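Local structure of LamCAT (Aquimarina, 6JH5) at residues A[122-133]-A[144-154]; A[90-98]-A[209-219]. The protein probably hydrolyses laminarin, a storage beta-1,3-glucan, as a marine bacterial laminarinase of glycoside hydrolase family 16. All coordinates share one frame; numbering follows the deposited sequence. Where two conformers were deposited one is given.

Overall arrangement
Interaction 1 is an edge hairpin and interaction 2 a turn clasped by a long loop; their centres lie about 14 Å apart in the same beta-rich family 16 fold. Asn124, in the turn leading into the hairpin, ties them together: its OD1 lies 2.7 Å from Gly94 N and its ND2 2.9 Å from Pro210 O, so one amide side chain reaches both segments of interaction 2. The ring of Trp209 also meets that of His130 edge-to-face. Between the contacts lie strands 116-118 and 120-121, whose sequence matches the family 16 motif bearing the catalytic acids, so the two contacts probably border the substrate cleft. The calcium ion is held by other residues: Glu11, Gly49 and Asp226.

Interaction 1 of 2, residues A[122-133]-A[144-154]; sequences HVNTEAQTHGTI and NYSGSIPVSSV
Thr132 and Ser146 join their hydroxyls across an antiparallel beta hairpin, OG1 to OG at 2.7 Å, with Ser146 OG swung opposite its own backbone N (chi1 -165°) to get there. The two strands, 128-133 and 144-150, are zipped by paired backbone bonds at Thr129-Ile149, Gly131-Gly147 and Ile133-Tyr145. The tight side carries Thr129, Ile149, Ile133 and the CB of Tyr145: Thr129 lies alongside Ile149 and Ile133 alongside Tyr145, packing on strands 168-173 and 176-182, and Thr129 CG2 reaches Val154 CG1 at 3.9 Å. Val154 CG2 also lies over one face of the His122 ring, 4.0 Å from its centroid, a CH-pi contact, while the edge of that ring sends NE2 to Glu126 O at 2.6 Å, in the carbonyl plane. The face of His130, Ser148, Thr132 and Ser146 is the wetter one, closed at its far end by the direct hydroxyl bond. One water bridges Gln128 OE1 and Ser148 OG; a second links His130 ND1 (2.7 Å) to Ser146 OG. Glu126 OE1 is gripped twice: His130 NE2 comes in at 3.0 Å along the syn lone pair, almost straight at 178°, whereas Gln128 NE2 reaches it from above the carboxylate plane, also at 3.0 Å. Both nitrogens thus hold the His130 ring and two donors the Glu126 carboxylate, leaving each little rotational freedom on a face that probably borders the jelly-roll cleft.

Interaction 2 of 2, residues A[90-98]-A[209-219]; sequences PSFMGSWPA and WPGFNIDNNAF
Phe92 O is gripped by two groups of Ser95, the backbone N at 3.1 Å and OG, which meets a lone pair in the carbonyl plane; both close the type II beta turn 92-95 that leads into strand 95-103 of the concanavalin-like jelly roll. Loop 209-219 wraps around this turn. The one direct hydrogen bond between the two segments runs from Asp215 N to Met93 O, at 2.9 Å and 169°. A water adds a second link, accepting from Met93 N and donating to Asp215 OD2, while Asp215 OD1 takes the backbone N of Asn217 in an Asx turn. Gly94, lacking a side chain, lets Ile214 CD1 approach its CA to 3.6 Å. At one end the Phe92 ring is sandwiched: Ser95 CB lies over the centre of one face, and Ala218 CB makes a CH-pi contact near the rim of the other, 3.3 Å from CG. Chi1 of 64° sets the Phe92 CG between its backbone N and carbonyl carbon, turning the ring's edge to the face of Phe219 (T-shaped, planes at 71°, centroids 5.3 Å apart). At the other end Trp96 carries Trp209 CB and Pro210 CD over the same face. Its NE1 bonds Glu121 OE2, so Trp96, packed against the loop, may help position the probable catalytic region. Pro210 CD makes its CH-pi contact 3.4 Å from Trp96 CE3.

Interaction 1 of 2, residues A[122-133]-A[144-154]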
loop_
_atom_site.group_PDB
_atom_site.type_symbol
_atom_site.label_atom_id
_atom_site.label_comp_id
_atom_site.label_asym_id
_atom_site.label_seq_id
_atom_site.Cartn_x
_atom_site.Cartn_y
_atom_site.Cartn_z
ATOM N N HIS A 122 -6.331 -2.538 4.695
ATOM C CA HIS A 122 -7.218 -3.295 5.597
ATOM C C HIS A 122 -6.912 -2.860 7.029
ATOM O O HIS A 122 -5.778 -2.599 7.297
ATOM C CB HIS A 122 -7.020 -4.802 5.436
ATOM C CG HIS A 122 -7.902 -5.613 6.318
ATOM N ND1 HIS A 122 -7.477 -6.119 7.510
ATOM C CD2 HIS A 122 -9.197 -5.939 6.216
ATOM C CE1 HIS A 122 -8.466 -6.750 8.078
ATOM N NE2 HIS A 122 -9.512 -6.667 7.317
ATOM N N VAL A 123 -7.937 -2.811 7.874
ATOM C CA VAL A 123 -7.673 -2.467 9.295
ATOM C C VAL A 123 -8.366 -3.466 10.207
ATOM O O VAL A 123 -9.407 -3.967 9.862
ATOM C CB VAL A 123 -8.112 -1.049 9.702
ATOM C CG1 VAL A 123 -7.234 0.047 9.129
ATOM C CG2 VAL A 123 -9.565 -0.809 9.387
ATOM N N ASN A 124 -7.708 -3.722 11.318
ATOM C CA ASN A 124 -8.322 -4.504 12.403
ATOM C C ASN A 124 -8.821 -5.859 11.885
ATOM O O ASN A 124 -8.074 -6.530 11.256
ATOM C CB ASN A 124 -9.377 -3.637 13.081
ATOM C CG ASN A 124 -8.782 -2.418 13.750
ATOM O OD1 ASN A 124 -7.688 -2.474 14.250
ATOM N ND2 ASN A 124 -9.507 -1.328 13.717
ATOM N N THR A 125 -10.061 -6.213 12.192
ATOM C CA THR A 125 -10.622 -7.512 11.759
ATOM C C THR A 125 -11.764 -7.294 10.765
ATOM O O THR A 125 -12.605 -8.131 10.658
ATOM C CB THR A 125 -11.068 -8.338 12.971
ATOM O OG1 THR A 125 -12.063 -7.638 13.703
ATOM C CG2 THR A 125 -9.920 -8.666 13.897
ATOM N N GLU A 126 -11.725 -6.187 10.054
ATOM C CA GLU A 126 -12.865 -5.875 9.167
ATOM C C GLU A 126 -13.001 -6.941 8.090
ATOM O O GLU A 126 -12.023 -7.402 7.594
ATOM C CB GLU A 126 -12.693 -4.522 8.491
ATOM C CG GLU A 126 -12.750 -3.369 9.449
ATOM C CD GLU A 126 -12.831 -2.023 8.765
ATOM O OE1 GLU A 126 -12.663 -1.973 7.544
ATOM O OE2 GLU A 126 -13.040 -1.053 9.476
ATOM N N ALA A 127 -14.240 -7.212 7.696
ATOM C CA ALA A 127 -14.499 -8.216 6.652
ATOM C C ALA A 127 -14.610 -7.496 5.302
ATOM O O ALA A 127 -15.495 -7.771 4.558
ATOM C CB ALA A 127 -15.749 -8.998 6.962
ATOM N N GLN A 128 -13.737 -6.531 5.085
ATOM C CA GLN A 128 -13.728 -5.773 3.819
ATOM C C GLN A 128 -12.364 -5.106 3.664
ATOM O O GLN A 128 -11.632 -5.029 4.615
ATOM C CB GLN A 128 -14.755 -4.655 3.853
ATOM C CG GLN A 128 -14.438 -3.647 4.937
ATOM C CD GLN A 128 -15.490 -2.594 5.132
ATOM O OE1 GLN A 128 -16.378 -2.450 4.333
ATOM N NE2 GLN A 128 -15.366 -1.842 6.206
ATOM N N THR A 129 -12.095 -4.657 2.451
ATOM C CA THR A 129 -10.845 -3.920 2.152
ATOM C C THR A 129 -11.220 -2.619 1.446
ATOM O O THR A 129 -12.291 -2.534 0.946
ATOM C CB THR A 129 -9.825 -4.746 1.370
ATOM O OG1 THR A 129 -10.364 -5.046 0.092
ATOM C CG2 THR A 129 -9.403 -6.011 2.071
ATOM N N HIS A 130 -10.295 -1.672 1.430
ATOM C CA HIS A 130 -10.577 -0.320 0.922
ATOM C C HIS A 130 -9.604 0.094 -0.173
ATOM O O HIS A 130 -8.488 -0.344 -0.165
ATOM C CB HIS A 130 -10.446 0.676 2.079
ATOM C CG HIS A 130 -11.303 0.360 3.257
ATOM N ND1 HIS A 130 -12.516 0.940 3.448
ATOM C CD2 HIS A 130 -11.120 -0.466 4.296
ATOM C CE1 HIS A 130 -13.048 0.463 4.541
ATOM N NE2 HIS A 130 -12.220 -0.390 5.075
ATOM N N GLY A 131 -10.116 0.904 -1.089
ATOM C CA GLY A 131 -9.352 1.487 -2.202
ATOM C C GLY A 131 -9.587 2.973 -2.184
ATOM O O GLY A 131 -10.698 3.357 -2.062
ATOM N N THR A 132 -8.515 3.758 -2.162
ATOM C CA THR A 132 -8.689 5.218 -1.963
ATOM C C THR A 132 -7.669 6.053 -2.749
ATOM O O THR A 132 -6.613 5.567 -3.016
ATOM C CB THR A 132 -8.420 5.515 -0.477
ATOM O OG1 THR A 132 -9.178 4.611 0.313
ATOM C CG2 THR A 132 -8.736 6.921 -0.019
ATOM N N ILE A 133 -8.065 7.268 -3.104
ATOM C CA ILE A 133 -7.081 8.265 -3.602
ATOM C C ILE A 133 -7.074 9.446 -2.622
ATOM O O ILE A 133 -8.100 9.795 -2.101
ATOM C CB ILE A 133 -7.314 8.761 -5.041
ATOM C CG1 ILE A 133 -8.783 9.043 -5.360
ATOM C CG2 ILE A 133 -6.632 7.850 -6.058
ATOM C CD1 ILE A 133 -8.986 9.752 -6.670
ATOM N N ASN A 144 -10.007 13.344 -0.394
ATOM C CA ASN A 144 -9.891 11.877 -0.539
ATOM C C ASN A 144 -11.195 11.294 -1.087
ATOM O O ASN A 144 -12.215 11.912 -0.971
ATOM C CB ASN A 144 -9.282 11.202 0.675
ATOM C CG ASN A 144 -10.205 11.271 1.856
ATOM O OD1 ASN A 144 -11.360 10.936 1.760
ATOM N ND2 ASN A 144 -9.673 11.676 2.981
ATOM N N TYR A 145 -11.069 10.153 -1.736
ATOM C CA TYR A 145 -12.244 9.494 -2.332
ATOM C C TYR A 145 -12.012 7.995 -2.193
ATOM O O TYR A 145 -11.100 7.508 -2.773
ATOM C CB TYR A 145 -12.417 9.976 -3.769
ATOM C CG TYR A 145 -13.687 9.533 -4.431
ATOM C CD1 TYR A 145 -14.915 9.843 -3.902
ATOM C CD2 TYR A 145 -13.643 8.829 -5.611
ATOM C CE1 TYR A 145 -16.074 9.461 -4.539
ATOM C CE2 TYR A 145 -14.794 8.442 -6.264
ATOM C CZ TYR A 145 -16.020 8.753 -5.723
ATOM O OH TYR A 145 -17.160 8.384 -6.360
ATOM N N SER A 146 -12.917 7.339 -1.489
ATOM C CA SER A 146 -12.660 5.946 -1.081
ATOM C C SER A 146 -13.843 5.037 -1.360
ATOM O O SER A 146 -14.937 5.487 -1.340
ATOM C CB SER A 146 -12.389 5.925 0.382
ATOM O OG SER A 146 -11.830 4.706 0.730
ATOM N N GLY A 147 -13.526 3.765 -1.518
ATOM C CA GLY A 147 -14.500 2.695 -1.748
ATOM C C GLY A 147 -14.090 1.418 -1.046
ATOM O O GLY A 147 -12.978 1.289 -0.674
ATOM N N SER A 148 -15.029 0.506 -0.900
ATOM C CA SER A 148 -14.722 -0.748 -0.188
ATOM C C SER A 148 -15.462 -1.922 -0.815
ATOM O O SER A 148 -16.368 -1.722 -1.550
ATOM C CB SER A 148 -15.056 -0.621 1.260
ATOM O OG SER A 148 -16.445 -0.474 1.415
ATOM N N ILE A 149 -14.981 -3.110 -0.501
ATOM C CA ILE A 149 -15.607 -4.357 -0.999
ATOM C C ILE A 149 -15.520 -5.414 0.102
ATOM O O ILE A 149 -14.537 -5.506 0.731
ATOM C CB ILE A 149 -14.930 -4.828 -2.293
ATOM C CG1 ILE A 149 -15.653 -6.036 -2.882
ATOM C CG2 ILE A 149 -13.459 -5.118 -2.062
ATOM C CD1 ILE A 149 -15.122 -6.472 -4.204
ATOM N N PRO A 150 -16.585 -6.194 0.338
ATOM C CA PRO A 150 -16.499 -7.245 1.322
ATOM C C PRO A 150 -15.506 -8.316 0.882
ATOM O O PRO A 150 -15.480 -8.673 -0.247
ATOM C CB PRO A 150 -17.897 -7.863 1.307
ATOM C CG PRO A 150 -18.760 -6.736 0.822
ATOM C CD PRO A 150 -17.925 -6.049 -0.240
ATOM N N VAL A 151 -14.658 -8.688 1.821
ATOM C CA VAL A 151 -13.703 -9.793 1.629
ATOM C C VAL A 151 -13.829 -10.617 2.899
ATOM O O VAL A 151 -13.431 -10.150 3.933
ATOM C CB VAL A 151 -12.275 -9.264 1.419
ATOM C CG1 VAL A 151 -11.314 -10.405 1.201
ATOM C CG2 VAL A 151 -12.235 -8.306 0.249
ATOM N N SER A 152 -14.459 -11.774 2.764
ATOM C CA SER A 152 -14.549 -12.616 4.043
ATOM C C SER A 152 -13.318 -13.277 4.721
ATOM O O SER A 152 -13.328 -13.442 5.922
ATOM C CB SER A 152 -15.706 -13.551 3.926
ATOM O OG SER A 152 -15.509 -14.411 2.856
ATOM N N SER A 153 -12.327 -13.550 3.890
ATOM C CA SER A 153 -11.061 -14.164 4.283
ATOM C C SER A 153 -9.882 -13.359 3.730
ATOM O O SER A 153 -9.251 -13.790 2.810
ATOM C CB SER A 153 -11.080 -15.559 3.777
ATOM O OG SER A 153 -9.919 -16.224 4.161
ATOM N N VAL A 154 -9.515 -12.278 4.412
ATOM C CA VAL A 154 -8.328 -11.493 3.973
ATOM C C VAL A 154 -7.054 -12.288 4.264
ATOM O O VAL A 154 -6.044 -11.956 3.706
ATOM C CB VAL A 154 -8.242 -10.075 4.564
ATOM C CG1 VAL A 154 -9.477 -9.264 4.222
ATOM C CG2 VAL A 154 -7.974 -10.086 6.058
HETATM O O HOH W 1 -17.606 -3.150 1.866
HETATM O O HOH W 2 -13.673 3.041 2.127
#

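Interaction 2 of 2, residues A[90-98]-A[209-219]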
loop_
_atom_site.group_PDB
_atom_site.type_symbol
_atom_site.label_atom_id
_atom_site.label_comp_id
_atom_site.label_asym_id
_atom_site.label_seq_id
_atom_site.Cartn_x
_atom_site.Cartn_y
_atom_site.Cartn_z
ATOM N N PRO A 90 -2.763 -10.724 7.722
ATOM C CA PRO A 90 -3.344 -11.076 9.000
ATOM C C PRO A 90 -4.586 -10.217 9.272
ATOM O O PRO A 90 -4.780 -9.226 8.684
ATOM C CB PRO A 90 -2.290 -10.731 10.051
ATOM C CG PRO A 90 -1.150 -10.135 9.312
ATOM C CD PRO A 90 -1.551 -9.940 7.864
ATOM N N SER A 91 -5.387 -10.679 10.212
ATOM C CA SER A 91 -6.609 -9.963 10.615
ATOM C C SER A 91 -6.618 -9.948 12.144
ATOM O O SER A 91 -6.842 -10.960 12.742
ATOM C CB SER A 91 -7.797 -10.676 10.030
ATOM O OG SER A 91 -9.011 -10.092 10.451
ATOM N N PHE A 92 -6.294 -8.807 12.723
ATOM C CA PHE A 92 -6.273 -8.685 14.195
ATOM C C PHE A 92 -6.418 -7.216 14.578
ATOM O O PHE A 92 -6.096 -6.368 13.806
ATOM C CB PHE A 92 -5.008 -9.292 14.803
ATOM C CG PHE A 92 -3.711 -8.636 14.418
ATOM C CD1 PHE A 92 -2.998 -9.076 13.322
ATOM C CD2 PHE A 92 -3.204 -7.604 15.173
ATOM C CE1 PHE A 92 -1.797 -8.479 12.997
ATOM C CE2 PHE A 92 -2.004 -7.010 14.844
ATOM C CZ PHE A 92 -1.302 -7.463 13.764
ATOM N N MET A 93 -6.849 -6.976 15.806
ATOM C CA MET A 93 -7.036 -5.574 16.241
ATOM C C MET A 93 -5.694 -4.829 16.250
ATOM O O MET A 93 -4.766 -5.271 16.857
ATOM C CB MET A 93 -7.706 -5.534 17.618
ATOM C CG MET A 93 -9.117 -6.089 17.614
ATOM S SD MET A 93 -10.273 -5.266 16.470
ATOM C CE MET A 93 -10.045 -3.584 17.039
ATOM N N GLY A 94 -5.687 -3.683 15.577
ATOM C CA GLY A 94 -4.512 -2.806 15.454
ATOM C C GLY A 94 -3.739 -2.991 14.161
ATOM O O GLY A 94 -2.934 -2.170 13.859
ATOM N N SER A 95 -4.047 -4.039 13.426
ATOM C CA SER A 95 -3.301 -4.314 12.179
ATOM C C SER A 95 -3.652 -3.311 11.075
ATOM O O SER A 95 -4.774 -2.928 10.972
ATOM C CB SER A 95 -3.538 -5.720 11.718
ATOM O OG SER A 95 -4.865 -5.884 11.318
ATOM N N TRP A 96 -2.658 -2.946 10.275
ATOM C CA TRP A 96 -2.908 -1.997 9.162
ATOM C C TRP A 96 -2.020 -2.316 7.947
ATOM O O TRP A 96 -1.093 -1.587 7.693
ATOM C CB TRP A 96 -2.735 -0.575 9.669
ATOM C CG TRP A 96 -3.252 0.494 8.769
ATOM C CD1 TRP A 96 -3.894 0.383 7.569
ATOM C CD2 TRP A 96 -3.142 1.890 9.033
ATOM N NE1 TRP A 96 -4.189 1.621 7.077
ATOM C CE2 TRP A 96 -3.737 2.559 7.958
ATOM C CE3 TRP A 96 -2.565 2.627 10.068
ATOM C CZ2 TRP A 96 -3.796 3.943 7.897
ATOM C CZ3 TRP A 96 -2.646 3.994 10.009
ATOM C CH2 TRP A 96 -3.240 4.636 8.934
ATOM N N PRO A 97 -2.284 -3.424 7.239
ATOM C CA PRO A 97 -1.566 -3.759 6.017
ATOM C C PRO A 97 -1.991 -2.862 4.837
ATOM O O PRO A 97 -3.090 -2.441 4.781
ATOM C CB PRO A 97 -1.882 -5.239 5.756
ATOM C CG PRO A 97 -3.007 -5.604 6.696
ATOM C CD PRO A 97 -3.261 -4.442 7.619
ATOM N N ALA A 98 -1.051 -2.641 3.923
ATOM C CA ALA A 98 -1.343 -1.796 2.750
ATOM C C ALA A 98 -0.444 -2.119 1.553
ATOM O O ALA A 98 0.689 -2.495 1.715
ATOM C CB ALA A 98 -1.206 -0.348 3.127
ATOM N N TRP A 209 -6.437 5.619 11.963
ATOM C CA TRP A 209 -7.577 4.862 11.412
ATOM C C TRP A 209 -7.851 3.544 12.149
ATOM O O TRP A 209 -8.961 3.376 12.615
ATOM C CB TRP A 209 -7.384 4.702 9.912
ATOM C CG TRP A 209 -8.452 3.913 9.233
ATOM C CD1 TRP A 209 -9.663 3.524 9.717
ATOM C CD2 TRP A 209 -8.358 3.368 7.918
ATOM N NE1 TRP A 209 -10.337 2.783 8.786
ATOM C CE2 TRP A 209 -9.559 2.680 7.667
ATOM C CE3 TRP A 209 -7.384 3.428 6.929
ATOM C CZ2 TRP A 209 -9.801 2.061 6.445
ATOM C CZ3 TRP A 209 -7.622 2.801 5.734
ATOM C CH2 TRP A 209 -8.811 2.128 5.498
ATOM N N PRO A 210 -6.897 2.615 12.323
ATOM C CA PRO A 210 -7.171 1.383 13.061
ATOM C C PRO A 210 -7.444 1.584 14.553
ATOM O O PRO A 210 -8.121 0.835 15.112
ATOM C CB PRO A 210 -5.928 0.504 12.886
ATOM C CG PRO A 210 -4.836 1.459 12.478
ATOM C CD PRO A 210 -5.523 2.621 11.796
ATOM N N GLY A 211 -6.846 2.614 15.127
ATOM C CA GLY A 211 -6.971 2.796 16.572
ATOM C C GLY A 211 -5.783 2.222 17.327
ATOM O O GLY A 211 -4.839 1.778 16.715
ATOM N N PHE A 212 -5.870 2.271 18.646
ATOM C CA PHE A 212 -4.740 1.914 19.525
ATOM C C PHE A 212 -5.029 0.699 20.400
ATOM O O PHE A 212 -4.285 0.476 21.300
ATOM C CB PHE A 212 -4.297 3.177 20.257
ATOM C CG PHE A 212 -3.976 4.291 19.292
ATOM C CD1 PHE A 212 -2.736 4.370 18.704
ATOM C CD2 PHE A 212 -4.915 5.234 18.945
ATOM C CE1 PHE A 212 -2.443 5.366 17.792
ATOM C CE2 PHE A 212 -4.624 6.227 18.029
ATOM C CZ PHE A 212 -3.383 6.299 17.464
ATOM N N ASN A 213 -6.078 -0.035 20.066
ATOM C CA ASN A 213 -6.364 -1.303 20.772
ATOM C C ASN A 213 -5.604 -2.372 19.990
ATOM O O ASN A 213 -6.017 -2.698 18.922
ATOM C CB ASN A 213 -7.862 -1.584 20.774
ATOM C CG ASN A 213 -8.206 -3.009 21.145
ATOM O OD1 ASN A 213 -7.456 -3.671 21.839
ATOM N ND2 ASN A 213 -9.381 -3.446 20.756
ATOM N N ILE A 214 -4.504 -2.847 20.544
ATOM C CA ILE A 214 -3.683 -3.836 19.810
ATOM C C ILE A 214 -3.850 -5.223 20.430
ATOM O O ILE A 214 -3.713 -5.325 21.623
ATOM C CB ILE A 214 -2.200 -3.422 19.806
ATOM C CG1 ILE A 214 -1.975 -1.936 19.497
ATOM C CG2 ILE A 214 -1.423 -4.313 18.861
ATOM C CD1 ILE A 214 -2.579 -1.442 18.208
ATOM N N ASP A 215 -4.133 -6.206 19.576
ATOM C CA ASP A 215 -4.219 -7.608 20.037
ATOM C C ASP A 215 -2.772 -8.074 20.100
ATOM O O ASP A 215 -2.238 -8.522 19.147
ATOM C CB ASP A 215 -5.035 -8.444 19.063
ATOM C CG ASP A 215 -5.129 -9.908 19.451
ATOM O OD1 ASP A 215 -4.533 -10.281 20.437
ATOM O OD2 ASP A 215 -5.811 -10.604 18.748
ATOM N N ASN A 216 -2.195 -8.060 21.301
ATOM C CA ASN A 216 -0.776 -8.444 21.506
ATOM C C ASN A 216 -0.591 -9.948 21.382
ATOM O O ASN A 216 0.519 -10.385 21.314
ATOM C CB ASN A 216 -0.206 -7.869 22.791
ATOM C CG ASN A 216 -0.021 -6.376 22.667
ATOM O OD1 ASN A 216 0.472 -5.898 21.677
ATOM N ND2 ASN A 216 -0.498 -5.652 23.652
ATOM N N ASN A 217 -1.688 -10.673 21.275
ATOM C CA ASN A 217 -1.600 -12.139 21.122
ATOM C C ASN A 217 -1.620 -12.505 19.638
ATOM O O ASN A 217 -1.669 -13.669 19.339
ATOM C CB ASN A 217 -2.702 -12.860 21.889
ATOM C CG ASN A 217 -2.445 -12.879 23.375
ATOM O OD1 ASN A 217 -3.296 -12.510 24.164
ATOM N ND2 ASN A 217 -1.268 -13.273 23.758
ATOM N N ALA A 218 -1.573 -11.501 18.770
ATOM C CA ALA A 218 -1.547 -11.760 17.317
ATOM C C ALA A 218 -0.109 -11.678 16.774
ATOM O O ALA A 218 0.061 -11.759 15.589
ATOM C CB ALA A 218 -2.444 -10.769 16.636
ATOM N N PHE A 219 0.878 -11.547 17.652
ATOM C CA PHE A 219 2.293 -11.412 17.236
ATOM C C PHE A 219 3.040 -12.717 17.475
ATOM O O PHE A 219 2.834 -13.304 18.494
ATOM C CB PHE A 219 2.949 -10.226 17.941
ATOM C CG PHE A 219 2.321 -8.915 17.559
ATOM C CD1 PHE A 219 1.252 -8.404 18.257
ATOM C CD2 PHE A 219 2.798 -8.205 16.484
ATOM C CE1 PHE A 219 0.667 -7.212 17.878
ATOM C CE2 PHE A 219 2.216 -7.011 16.109
ATOM C CZ PHE A 219 1.155 -6.513 16.811
HETATM O O HOH W 3 -7.708 -9.375 17.231
#